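Local coordinates for 2-pyrone-4,6-dicarboxylic acid hydrolase, putative (Pseudomonas putida, PDB 2FFI), which probably hydrolyses the lactone ring of 2-pyrone-4,6-dicarboxylate, as a TIM-barrel member of the amidohydrolase family, at residues Ala14-Ala19 and Gly43-Gln48; Ser30-Ala35 and Gly66-Tyr71; Gly169-Arg174 and Leu212-Gln217. All blocks are in the same frame, centred on the assembly; numbering follows the deposited sequence.

Contact 1: Ala14-Ala19 and Gly43-Gln48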
# COMPACT_ATOMS: atom_id res chain seq x y z
N ALA A 14 -15.55 -1.41 7.06
CA ALA A 14 -14.56 -0.56 6.40
C ALA A 14 -13.24 -1.30 6.26
O ALA A 14 -12.89 -2.10 7.12
CB ALA A 14 -14.36 0.75 7.16
N ILE A 15 -12.51 -1.02 5.17
CA ILE A 15 -11.23 -1.69 4.89
C ILE A 15 -9.98 -0.82 4.85
O ILE A 15 -9.87 0.12 4.06
CB ILE A 15 -11.26 -2.42 3.53
CG1 ILE A 15 -12.45 -3.40 3.47
CG2 ILE A 15 -9.95 -3.17 3.34
CD1 ILE A 15 -12.77 -3.90 2.06
N ASP A 16 -9.01 -1.17 5.71
CA ASP A 16 -7.72 -0.47 5.79
C ASP A 16 -6.74 -1.11 4.82
O ASP A 16 -6.37 -2.26 5.00
CB ASP A 16 -7.14 -0.58 7.22
CG ASP A 16 -5.67 -0.15 7.30
OD1 ASP A 16 -5.07 -0.32 8.40
OD2 ASP A 16 -5.11 0.35 6.29
N SER A 17 -6.30 -0.39 3.79
CA SER A 17 -5.33 -0.96 2.87
C SER A 17 -3.95 -0.48 3.33
O SER A 17 -3.81 0.64 3.80
CB SER A 17 -5.60 -0.53 1.43
OG SER A 17 -5.52 0.87 1.27
N HIS A 18 -2.94 -1.33 3.23
CA HIS A 18 -1.59 -0.95 3.65
C HIS A 18 -1.36 -0.85 5.17
O HIS A 18 -1.83 0.07 5.82
CB HIS A 18 -1.17 0.37 2.99
CG HIS A 18 0.29 0.47 2.72
ND1 HIS A 18 1.22 0.64 3.72
CD2 HIS A 18 0.99 0.41 1.56
CE1 HIS A 18 2.43 0.68 3.19
NE2 HIS A 18 2.32 0.54 1.89
N ALA A 19 -0.60 -1.80 5.70
CA ALA A 19 -0.28 -1.84 7.12
C ALA A 19 0.77 -2.94 7.34
O ALA A 19 0.86 -3.88 6.55
CB ALA A 19 -1.54 -2.13 7.93
N GLY A 43 -2.43 -8.80 17.09
CA GLY A 43 -3.39 -8.33 18.07
C GLY A 43 -3.46 -6.82 18.19
O GLY A 43 -4.55 -6.23 18.20
N ASP A 44 -2.31 -6.16 18.27
CA ASP A 44 -2.35 -4.72 18.40
C ASP A 44 -3.04 -4.08 17.21
O ASP A 44 -3.91 -3.22 17.38
CB ASP A 44 -0.94 -4.14 18.57
CG ASP A 44 -0.31 -4.51 19.90
OD1 ASP A 44 0.75 -3.92 20.22
OD2 ASP A 44 -0.85 -5.39 20.62
N TYR A 45 -2.64 -4.48 16.01
CA TYR A 45 -3.22 -3.94 14.79
C TYR A 45 -4.72 -4.18 14.73
O TYR A 45 -5.49 -3.27 14.40
CB TYR A 45 -2.57 -4.57 13.58
CG TYR A 45 -3.19 -4.14 12.29
CD1 TYR A 45 -3.28 -2.79 11.96
CD2 TYR A 45 -3.70 -5.07 11.39
CE1 TYR A 45 -3.87 -2.39 10.76
CE2 TYR A 45 -4.28 -4.68 10.20
CZ TYR A 45 -4.36 -3.35 9.90
OH TYR A 45 -4.92 -2.96 8.72
N LEU A 46 -5.13 -5.40 15.04
CA LEU A 46 -6.53 -5.76 15.03
C LEU A 46 -7.26 -4.88 16.03
O LEU A 46 -8.39 -4.45 15.78
CB LEU A 46 -6.68 -7.24 15.38
CG LEU A 46 -6.88 -8.18 14.19
CD1 LEU A 46 -6.06 -7.73 13.02
CD2 LEU A 46 -6.53 -9.60 14.60
N GLY A 47 -6.62 -4.59 17.16
CA GLY A 47 -7.25 -3.75 18.16
C GLY A 47 -7.44 -2.33 17.67
O GLY A 47 -8.53 -1.76 17.75
N GLN A 48 -6.36 -1.75 17.16
CA GLN A 48 -6.39 -0.42 16.61
C GLN A 48 -7.42 -0.32 15.50
O GLN A 48 -7.99 0.75 15.30
CB GLN A 48 -5.01 -0.08 16.07
CG GLN A 48 -3.99 0.11 17.15
CD GLN A 48 -4.34 1.30 18.03
OE1 GLN A 48 -4.73 1.14 19.19
NE2 GLN A 48 -4.21 2.50 17.47

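Contact 2: Ser30-Ala35 and Gly66-Tyr71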
# COMPACT_ATOMS: atom_id res chain seq x y z
N SER A 30 15.33 -13.91 15.46
CA SER A 30 15.89 -14.16 14.13
C SER A 30 17.02 -13.17 13.81
O SER A 30 17.69 -13.28 12.78
CB SER A 30 14.79 -14.07 13.05
OG SER A 30 14.30 -12.76 12.86
N GLN A 31 17.24 -12.22 14.72
CA GLN A 31 18.29 -11.21 14.60
C GLN A 31 18.25 -10.32 13.36
O GLN A 31 18.74 -10.69 12.29
CB GLN A 31 19.66 -11.87 14.73
CG GLN A 31 20.04 -12.27 16.16
CD GLN A 31 21.41 -12.95 16.24
OE1 GLN A 31 22.40 -12.45 15.69
NE2 GLN A 31 21.48 -14.09 16.94
N ARG A 32 17.65 -9.14 13.53
CA ARG A 32 17.54 -8.13 12.48
C ARG A 32 18.04 -6.84 13.12
O ARG A 32 18.07 -6.71 14.35
CB ARG A 32 16.08 -7.96 12.03
CG ARG A 32 15.74 -8.52 10.64
CD ARG A 32 15.39 -10.01 10.66
NE ARG A 32 14.86 -10.46 9.36
CZ ARG A 32 14.30 -11.66 9.14
NH1 ARG A 32 13.85 -11.96 7.93
NH2 ARG A 32 14.19 -12.54 10.12
N ARG A 33 18.42 -5.86 12.30
CA ARG A 33 18.93 -4.62 12.87
C ARG A 33 18.49 -3.32 12.22
O ARG A 33 18.57 -2.27 12.86
CB ARG A 33 20.46 -4.70 12.92
CG ARG A 33 21.04 -4.36 14.29
CD ARG A 33 22.33 -5.12 14.53
NE ARG A 33 22.14 -6.56 14.41
CZ ARG A 33 21.28 -7.27 15.15
NH1 ARG A 33 21.18 -8.58 14.96
NH2 ARG A 33 20.54 -6.66 16.07
N TYR A 34 18.01 -3.36 10.97
CA TYR A 34 17.59 -2.13 10.29
C TYR A 34 16.60 -1.26 11.05
O TYR A 34 17.01 -0.35 11.77
CB TYR A 34 17.07 -2.46 8.88
CG TYR A 34 18.14 -2.32 7.80
CD1 TYR A 34 18.18 -1.20 6.95
CD2 TYR A 34 19.14 -3.30 7.66
CE1 TYR A 34 19.20 -1.05 5.99
CE2 TYR A 34 20.16 -3.16 6.70
CZ TYR A 34 20.18 -2.04 5.88
OH TYR A 34 21.19 -1.91 4.94
N ALA A 35 15.30 -1.51 10.90
CA ALA A 35 14.30 -0.71 11.63
C ALA A 35 13.43 -1.54 12.58
O ALA A 35 12.21 -1.36 12.66
CB ALA A 35 13.41 0.05 10.62
N GLY A 66 12.31 -8.35 3.91
CA GLY A 66 12.61 -8.82 2.57
C GLY A 66 11.63 -9.86 2.08
O GLY A 66 10.43 -9.67 2.18
N THR A 67 12.15 -10.96 1.55
CA THR A 67 11.30 -12.02 1.01
C THR A 67 10.68 -12.96 2.03
O THR A 67 9.81 -13.75 1.70
CB THR A 67 12.06 -12.83 -0.02
OG1 THR A 67 12.55 -11.95 -1.03
CG2 THR A 67 11.14 -13.82 -0.69
N ASP A 68 11.13 -12.89 3.28
CA ASP A 68 10.56 -13.75 4.31
C ASP A 68 9.16 -13.24 4.66
O ASP A 68 9.01 -12.29 5.43
CB ASP A 68 11.45 -13.76 5.55
CG ASP A 68 11.02 -14.81 6.56
OD1 ASP A 68 10.23 -15.70 6.16
OD2 ASP A 68 11.47 -14.75 7.73
N ASN A 69 8.14 -13.87 4.07
CA ASN A 69 6.76 -13.48 4.32
C ASN A 69 6.07 -14.42 5.32
O ASN A 69 4.85 -14.52 5.32
CB ASN A 69 5.95 -13.51 3.03
CG ASN A 69 6.56 -12.69 1.92
OD1 ASN A 69 6.59 -11.45 1.97
ND2 ASN A 69 7.05 -13.37 0.89
N ARG A 70 6.86 -15.10 6.15
CA ARG A 70 6.33 -16.05 7.13
C ARG A 70 5.39 -15.45 8.19
O ARG A 70 4.36 -16.05 8.53
CB ARG A 70 7.47 -16.77 7.85
CG ARG A 70 8.24 -17.78 7.02
CD ARG A 70 9.37 -18.42 7.85
NE ARG A 70 10.36 -17.43 8.26
CZ ARG A 70 11.33 -17.65 9.14
NH1 ARG A 70 11.45 -18.84 9.72
NH2 ARG A 70 12.19 -16.68 9.45
N TYR A 71 5.73 -14.27 8.72
CA TYR A 71 4.89 -13.66 9.73
C TYR A 71 3.59 -13.19 9.09
O TYR A 71 2.50 -13.43 9.62
CB TYR A 71 5.61 -12.49 10.40
CG TYR A 71 5.00 -12.09 11.72
CD1 TYR A 71 5.13 -12.89 12.85
CD2 TYR A 71 4.25 -10.92 11.83
CE1 TYR A 71 4.53 -12.54 14.05
CE2 TYR A 71 3.64 -10.56 13.03
CZ TYR A 71 3.78 -11.37 14.13
OH TYR A 71 3.16 -11.02 15.31

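Contact 3: Gly169-Arg174 and Leu212-Gln217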
# COMPACT_ATOMS: atom_id res chain seq x y z
N GLY A 169 1.94 8.70 -4.24
CA GLY A 169 3.01 8.65 -5.21
C GLY A 169 4.26 9.21 -4.57
O GLY A 169 5.27 9.41 -5.25
N ARG A 170 4.19 9.45 -3.27
CA ARG A 170 5.32 9.97 -2.51
C ARG A 170 5.87 11.24 -3.17
O ARG A 170 7.05 11.32 -3.51
CB ARG A 170 6.42 8.92 -2.43
CG ARG A 170 7.22 8.90 -1.15
CD ARG A 170 6.46 8.22 -0.02
NE ARG A 170 7.34 7.75 1.05
CZ ARG A 170 8.13 8.54 1.77
NH1 ARG A 170 8.90 8.02 2.73
NH2 ARG A 170 8.14 9.84 1.53
N PRO A 171 5.01 12.24 -3.39
CA PRO A 171 5.46 13.48 -4.01
C PRO A 171 6.00 14.37 -2.90
O PRO A 171 6.08 13.95 -1.74
CB PRO A 171 4.17 14.03 -4.62
CG PRO A 171 3.16 13.67 -3.58
CD PRO A 171 3.55 12.24 -3.21
N ASP A 172 6.35 15.60 -3.26
CA ASP A 172 6.90 16.59 -2.32
C ASP A 172 5.80 17.59 -1.92
O ASP A 172 5.45 18.46 -2.72
CB ASP A 172 8.04 17.35 -2.99
CG ASP A 172 9.31 17.38 -2.15
OD1 ASP A 172 9.27 17.87 -1.00
OD2 ASP A 172 10.36 16.93 -2.67
N ALA A 173 5.29 17.49 -0.70
CA ALA A 173 4.23 18.39 -0.23
C ALA A 173 4.56 19.87 -0.44
O ALA A 173 3.67 20.69 -0.67
CB ALA A 173 3.94 18.14 1.24
N ARG A 174 5.84 20.22 -0.34
CA ARG A 174 6.25 21.60 -0.54
C ARG A 174 6.82 21.78 -1.94
O ARG A 174 7.98 22.15 -2.10
CB ARG A 174 7.28 22.00 0.52
CG ARG A 174 8.30 20.91 0.88
CD ARG A 174 9.36 21.53 1.77
NE ARG A 174 10.18 20.57 2.51
CZ ARG A 174 10.94 19.63 1.96
NH1 ARG A 174 10.98 19.49 0.64
NH2 ARG A 174 11.66 18.83 2.73
N LEU A 212 -0.72 18.18 4.84
CA LEU A 212 -2.16 18.11 4.93
C LEU A 212 -2.80 19.02 3.89
O LEU A 212 -3.81 18.67 3.30
CB LEU A 212 -2.60 18.49 6.35
CG LEU A 212 -4.00 18.13 6.86
CD1 LEU A 212 -5.00 19.12 6.29
CD2 LEU A 212 -4.35 16.70 6.51
N ALA A 213 -2.21 20.18 3.65
CA ALA A 213 -2.77 21.09 2.65
C ALA A 213 -2.58 20.49 1.26
O ALA A 213 -3.46 20.59 0.40
CB ALA A 213 -2.09 22.45 2.72
N PHE A 214 -1.44 19.85 1.04
CA PHE A 214 -1.13 19.24 -0.24
C PHE A 214 -1.88 17.93 -0.43
O PHE A 214 -2.26 17.59 -1.53
CB PHE A 214 0.38 19.02 -0.37
CG PHE A 214 0.78 18.30 -1.62
CD1 PHE A 214 0.76 16.91 -1.66
CD2 PHE A 214 1.13 19.00 -2.76
CE1 PHE A 214 1.10 16.23 -2.84
CE2 PHE A 214 1.47 18.34 -3.94
CZ PHE A 214 1.45 16.95 -3.98
N ALA A 215 -2.09 17.21 0.65
CA ALA A 215 -2.82 15.96 0.58
C ALA A 215 -4.24 16.28 0.10
O ALA A 215 -4.86 15.51 -0.62
CB ALA A 215 -2.87 15.29 1.95
N ARG A 216 -4.73 17.45 0.51
CA ARG A 216 -6.07 17.90 0.14
C ARG A 216 -6.17 18.19 -1.35
O ARG A 216 -7.11 17.77 -2.01
CB ARG A 216 -6.42 19.16 0.94
CG ARG A 216 -7.77 19.76 0.62
CD ARG A 216 -8.87 18.73 0.82
NE ARG A 216 -10.20 19.33 0.75
CZ ARG A 216 -10.66 20.22 1.62
NH1 ARG A 216 -11.88 20.71 1.49
NH2 ARG A 216 -9.89 20.62 2.63
N GLN A 217 -5.21 18.93 -1.86
CA GLN A 217 -5.17 19.28 -3.27
C GLN A 217 -4.94 18.03 -4.11
O GLN A 217 -5.62 17.80 -5.11
CB GLN A 217 -4.04 20.29 -3.52
CG GLN A 217 -4.17 21.57 -2.71
CD GLN A 217 -5.31 22.45 -3.20
OE1 GLN A 217 -5.63 23.47 -2.58
NE2 GLN A 217 -5.93 22.05 -4.31

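Contact 1: Ala14-Ala19 and Gly43-Gln48
One polar bond and one apolar touch, both made by the end of Y45, join the segments. The polar part is the hydrogen bond from Y45 OH to D16 OD1, 2.7 Å long. Seen from the tyrosine, the acceptor sits at the ring edge and in its plane; seen from the aspartate, the hydroxyl comes from above the carboxylate, 62° out of its plane. The two flat groups are correspondingly steep to each other, with 64° between ring and carboxylate. D16 OD1 also pairs with S235 OG, which makes the same oxygen a junction for two hydroxyls and should restrict rotation of the carboxylate.

The apolar part is the methyl of A19, which approaches the phenol obliquely, with CB 3.6 Å from Y45 CZ. Both residues meet the tyrosine beside its C-O bond, D16 through an oxygen and A19 through carbon. The reach depends on the long side chain: the nearest CA atoms, those of A19 and Y45, are 8.5 Å apart, and Y45 bridges the interval with CG anti to its backbone N (chi1 175°). All three residues are buried, although the shared surface totals just 120 Å².

In the fold, strand 15-16 runs parallel to strand 56-57 and leads into H18 and H20, the HxH pattern found at the end of the first barrel strand in amidohydrolases. Y45 reaches from helix 42-51 to the end of this strand, W237 meets the Y45 ring with its own, and F248 of helix 248-258 touches both D16 and Y45.

Contact 2: Ser30-Ala35 and Gly66-Tyr71
D68 reaches toward R32 across a partly exposed surface, and its side chain can be followed outward atom by atom. At its root, D68 CB lies 3.8 Å from R32 NH1. The next bond places CG anti to the backbone N (chi1 -171°), which carries the carboxylate out between two arginines. OD1 serves its own segment: D68 OD1 accepts R70 NE through its syn lone pair, at 2.7 Å, and R70 N adds a weak bond to the same oxygen. OD2 has two cationic neighbours. R70 NH2 donates to D68 OD2, also at 2.7 Å, completing a side-on, two-nitrogen grip, whereas R32 NH1 forms a long salt bridge to D68 OD2 at 3.7 Å. At that length the pair is probably an electrostatic attraction without a direct hydrogen bond, with S30 helping to orient R32.

That outer guanidinium presents its edge, its plane only 13° from the carboxylate's. Its chain bends at chi2 (85°), and R32 NH2 is tied to S30 OG by a 2.8 Å hydrogen bond lying near the guanidinium plane; S30 OG in turn bonds L26 O, in helix 24-29. An alanine in place of D68 would probably leave the R70 and R32 guanidinium groups without their shared counter-charge and R70 freer to swing.

The network joins the loop between helices 24-29 and 42-51, through R32, to the loop residue D68 and the first turn of helix 70-78, through R70. Q61 NE2 hydrogen-bonds both G66 O and D68 O in the loop before the helix, and R32 also touches L65.

Contact 3: Gly169-Arg174 and Leu212-Gln217
F214, on helix 208-225 of the TIM barrel, packs against P171 and A173 in the loop that follows barrel strand 163-165. The contact is wholly apolar in its side chains, and the phenylalanine ring is its centre. Over one face lies the backbone of A173: its CA is 4.1 Å from the F214 ring centroid and 26° off the ring normal, which meets the geometry of a CH-pi contact. The displacement toward the rim is consistent with this CA being nearest to F214 CG, 3.7 Å away, and not equally placed over all six carbons. D172 O is above the same face, also toward the rim and farther off.

P171 takes the far end of the ring. Its CG reaches F214 CE1 at 3.4 Å, arriving obliquely, while CB lies beside CZ. At the root, A173 CB and F214 CB meet at 4.0 Å, so the loop follows the phenylalanine along its length. The ring extends toward the loop because CG stands anti to the backbone N (chi1 175°), and the backbones come close, with the CA atoms of A173 and F214 5.4 Å apart.

D172 and R174 point away from the helix and pair with each other, R174 NH1 making a 2.9 Å salt bridge with D172 OD1. Q179 takes D172 N and also touches P171 and F214, while A173 shares a backbone hydrogen bond with L204.

Such an arrangement belongs to the beta/alpha barrel: a loop leaving the C-terminal end of one strand lies against the helix that follows the next strand, here 194-199, with F214 as the helix's main contribution.

How the contacts relate
All three contacts belong to one amidohydrolase barrel. Contacts 1 and 2 interleave along the chain, since 30-35 comes between the two segments of contact 1 and 43-48 between those of contact 2; their centres are 20 Å apart. Contact 3 follows both in sequence, with centres 24 Å from contact 1 and 31 Å from contact 2, and none touches another. Contact 1, the buried one, lies closest to the chain centre, about 13 Å against 18 and 17 Å. H18, in segment 14-19 but not in the contact itself, meets K197 of strand 194-199 and H167 just beyond strand 163-165. Contact 2 is a surface link between two loops, the second leading into helix 70-78, whereas contact 3 sets a loop against helix 208-225.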